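Local coordinates for flagellar assembly factor FliW (Geobacillus thermodenitrificans, PDB 5JAK), which probably binds CsrA and keeps it from repressing translation of its targets, flagellin among them, and probably also binds flagellin during assembly of the flagellum, at residues F58-P63 with A91-L96. The protein carries 1 engineered substitution. Numbering follows the deposited sequence.
Sequences FVLIEP and ALYVIL
Ile61 and Val94 face each other as an antiparallel hydrogen-bonded pair. Ile61 N donates to Val94 O at 3.1 Å, and Val94 N returns a bond to Ile61 O at 3.0 Å. A third backbone bond, nearly straight at 178°, runs from Leu96 N to Val59 O. Within the same pair Val59 N and Leu96 O are too far apart to bond directly; a water accepts from the first and donates to the second. Weaker CA-H...O contacts from Leu60 to Val94 O and from Tyr93 to Ile61 O add to the ladder. Ile61 O also lies at the edge of the Tyr93 ring, in its plane.

The two strands are neighbours within the large antiparallel sheet of the FliW fold. Strand 46-50 flanks 57-61 on its other edge, and strand 106-116 flanks 90-97.

Apolar packing occupies both faces of the sheet. On one, Ile61 carries CG1 between its backbone N and carbonyl carbon (chi1 56°). This sets Ile61 CG1 3.6 Å from Val94 CG2, while Ile61 CG2 lies 3.5 Å from Leu96 CD1. Ile61 CD1 also touches Leu96 CD2. Cutting Ile61 back to an alanine removes CG1, CG2 and CD1, which would probably open a gap beside Val94 and leave the Leu96 methyls freer to turn. Past the strand end, Pro63 CB rests on Val94 CG2, and Pro63 CG meets Leu92 CD2 at 3.8 Å.

On the other face, Leu60 forks. The Leu60 and Tyr93 side chains cross at about a right angle, with Leu60 CD1 3.8 Å from Tyr93 CB. Leu60 CD2 reaches Ile95 CG1 at 3.7 Å.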
ATOM      1  N   PHE A  58      -0.192  -7.691   2.295  1.00 26.34           N
ATOM      2  CA  PHE A  58       0.845  -7.245   1.386  1.00 27.39           C
ATOM      3  C   PHE A  58       1.952  -6.556   2.144  1.00 31.64           C
ATOM      4  O   PHE A  58       1.680  -5.852   3.065  1.00 32.64           O
ATOM      5  CB  PHE A  58       0.298  -6.264   0.360  1.00 28.05           C
ATOM      6  CG  PHE A  58      -0.799  -6.801  -0.481  1.00 28.56           C
ATOM      7  CD1 PHE A  58      -0.536  -7.392  -1.680  1.00 32.42           C
ATOM      8  CD2 PHE A  58      -2.091  -6.707  -0.076  1.00 26.81           C
ATOM      9  CE1 PHE A  58      -1.551  -7.889  -2.448  1.00 35.46           C
ATOM     10  CE2 PHE A  58      -3.114  -7.179  -0.846  1.00 28.89           C
ATOM     11  CZ  PHE A  58      -2.843  -7.775  -2.033  1.00 31.93           C
ATOM     12  N   VAL A  59       3.196  -6.749   1.746  1.00 27.99           N
ATOM     13  CA  VAL A  59       4.301  -6.097   2.406  1.00 29.30           C
ATOM     14  C   VAL A  59       4.553  -4.750   1.762  1.00 33.21           C
ATOM     15  O   VAL A  59       4.852  -4.689   0.612  1.00 30.82           O
ATOM     16  CB  VAL A  59       5.576  -6.932   2.325  1.00 35.19           C
ATOM     17  CG1 VAL A  59       6.706  -6.254   3.039  1.00 32.35           C
ATOM     18  CG2 VAL A  59       5.350  -8.304   2.876  1.00 34.93           C
ATOM     19  N   LEU A  60       4.423  -3.681   2.522  1.00 29.92           N
ATOM     20  CA  LEU A  60       4.584  -2.308   2.033  1.00 30.45           C
ATOM     21  C   LEU A  60       5.824  -1.643   2.621  1.00 36.22           C
ATOM     22  O   LEU A  60       6.225  -1.923   3.758  1.00 33.39           O
ATOM     23  CB  LEU A  60       3.386  -1.404   2.421  1.00 29.07           C
ATOM     24  CG  LEU A  60       1.969  -1.824   2.088  1.00 29.66           C
ATOM     25  CD1 LEU A  60       0.965  -0.699   2.453  1.00 32.20           C
ATOM     26  CD2 LEU A  60       1.909  -2.203   0.628  1.00 30.13           C
ATOM     27  N   ILE A  61       6.413  -0.716   1.852  1.00 33.71           N
ATOM     28  CA  ILE A  61       7.372   0.239   2.390  1.00 37.79           C
ATOM     29  C   ILE A  61       6.989   1.646   1.949  1.00 35.00           C
ATOM     30  O   ILE A  61       6.314   1.843   0.939  1.00 33.99           O
ATOM     31  CB  ILE A  61       8.823  -0.064   1.967  1.00 39.07           C
ATOM     32  CG1 ILE A  61       8.937  -0.114   0.438  1.00 37.40           C
ATOM     33  CG2 ILE A  61       9.294  -1.350   2.620  1.00 39.14           C
ATOM     34  CD1 ILE A  61      10.344  -0.107  -0.039  1.00 46.58           C
ATOM     35  N   GLU A  62       7.441   2.634   2.711  1.00 32.86           N
ATOM     36  CA  GLU A  62       7.423   4.001   2.194  1.00 37.95           C
ATOM     37  C   GLU A  62       8.529   4.101   1.159  1.00 37.61           C
ATOM     38  O   GLU A  62       9.676   3.768   1.467  1.00 36.91           O
ATOM     39  CB  GLU A  62       7.637   5.031   3.303  1.00 42.84           C
ATOM     40  CG  GLU A  62       6.520   5.007   4.324  1.00 53.96           C
ATOM     41  CD  GLU A  62       6.534   6.205   5.248  1.00 76.41           C
ATOM     42  OE1 GLU A  62       6.633   7.349   4.749  1.00 81.80           O
ATOM     43  OE2 GLU A  62       6.439   5.998   6.474  1.00 83.23           O
ATOM     44  N   PRO A  63       8.231   4.524  -0.076  1.00 33.62           N
ATOM     45  CA  PRO A  63       9.216   4.337  -1.159  1.00 35.94           C
ATOM     46  C   PRO A  63      10.501   5.129  -0.998  1.00 47.17           C
ATOM     47  O   PRO A  63      11.537   4.735  -1.556  1.00 40.91           O
ATOM     48  CB  PRO A  63       8.442   4.776  -2.416  1.00 38.48           C
ATOM     49  CG  PRO A  63       7.308   5.642  -1.911  1.00 38.59           C
ATOM     50  CD  PRO A  63       6.934   5.020  -0.579  1.00 40.54           C
ATOM     51  N   ALA A  91      -1.424   9.386   2.186  1.00 45.30           N
ATOM     52  CA  ALA A  91      -0.299   8.514   2.498  1.00 37.45           C
ATOM     53  C   ALA A  91       0.065   7.699   1.260  1.00 40.50           C
ATOM     54  O   ALA A  91      -0.815   7.334   0.469  1.00 39.90           O
ATOM     55  CB  ALA A  91      -0.635   7.570   3.669  1.00 40.55           C
ATOM     56  N   LEU A  92       1.366   7.419   1.097  1.00 34.24           N
ATOM     57  CA  LEU A  92       1.911   6.802  -0.114  1.00 30.02           C
ATOM     58  C   LEU A  92       2.819   5.614   0.216  1.00 31.17           C
ATOM     59  O   LEU A  92       3.766   5.754   0.992  1.00 36.27           O
ATOM     60  CB  LEU A  92       2.710   7.857  -0.893  1.00 43.20           C
ATOM     61  CG  LEU A  92       3.610   7.243  -1.952  1.00 49.96           C
ATOM     62  CD1 LEU A  92       2.700   6.688  -2.992  1.00 43.89           C
ATOM     63  CD2 LEU A  92       4.582   8.273  -2.536  1.00 54.91           C
ATOM     64  N   TYR A  93       2.572   4.457  -0.412  1.00 34.41           N
ATOM     65  CA  TYR A  93       3.360   3.251  -0.157  1.00 28.62           C
ATOM     66  C   TYR A  93       3.599   2.519  -1.475  1.00 27.65           C
ATOM     67  O   TYR A  93       2.884   2.735  -2.464  1.00 30.82           O
ATOM     68  CB  TYR A  93       2.657   2.262   0.777  1.00 29.75           C
ATOM     69  CG  TYR A  93       2.254   2.878   2.090  1.00 34.06           C
ATOM     70  CD1 TYR A  93       3.173   2.998   3.122  1.00 38.04           C
ATOM     71  CD2 TYR A  93       0.940   3.305   2.302  1.00 36.95           C
ATOM     72  CE1 TYR A  93       2.794   3.545   4.352  1.00 45.98           C
ATOM     73  CE2 TYR A  93       0.559   3.851   3.516  1.00 34.33           C
ATOM     74  CZ  TYR A  93       1.489   3.965   4.533  1.00 38.07           C
ATOM     75  OH  TYR A  93       1.102   4.516   5.748  1.00 43.39           O
ATOM     76  N   VAL A  94       4.596   1.630  -1.483  1.00 26.59           N
ATOM     77  CA  VAL A  94       4.763   0.694  -2.591  1.00 26.51           C
ATOM     78  C   VAL A  94       4.804  -0.736  -2.080  1.00 29.75           C
ATOM     79  O   VAL A  94       5.344  -1.021  -0.999  1.00 30.88           O
ATOM     80  CB  VAL A  94       6.026   0.991  -3.442  1.00 27.32           C
ATOM     81  CG1 VAL A  94       5.859   2.330  -4.187  1.00 30.97           C
ATOM     82  CG2 VAL A  94       7.285   1.031  -2.565  1.00 25.48           C
ATOM     83  N   ILE A  95       4.262  -1.647  -2.887  1.00 27.34           N
ATOM     84  CA  ILE A  95       4.229  -3.072  -2.533  1.00 28.11           C
ATOM     85  C   ILE A  95       5.564  -3.707  -2.858  1.00 34.43           C
ATOM     86  O   ILE A  95       6.105  -3.515  -3.960  1.00 29.27           O
ATOM     87  CB  ILE A  95       3.099  -3.799  -3.290  1.00 28.29           C
ATOM     88  CG1 ILE A  95       1.731  -3.192  -2.971  1.00 28.44           C
ATOM     89  CG2 ILE A  95       3.128  -5.321  -2.982  1.00 31.16           C
ATOM     90  CD1 ILE A  95       0.565  -3.785  -3.862  1.00 33.09           C
ATOM     91  N   LEU A  96       6.106  -4.479  -1.907  1.00 27.54           N
ATOM     92  CA  LEU A  96       7.323  -5.245  -2.123  1.00 32.34           C
ATOM     93  C   LEU A  96       6.993  -6.694  -2.460  1.00 39.43           C
ATOM     94  O   LEU A  96       6.144  -7.313  -1.813  1.00 39.17           O
ATOM     95  CB  LEU A  96       8.206  -5.210  -0.867  1.00 35.00           C
ATOM     96  CG  LEU A  96       8.858  -3.905  -0.454  1.00 35.20           C
ATOM     97  CD1 LEU A  96       9.849  -4.233   0.674  1.00 36.16           C
ATOM     98  CD2 LEU A  96       9.564  -3.254  -1.644  1.00 35.47           C
TER
HETATM   99  O   HOH W   1       3.890  -8.096  -0.641  1.00 32.26           O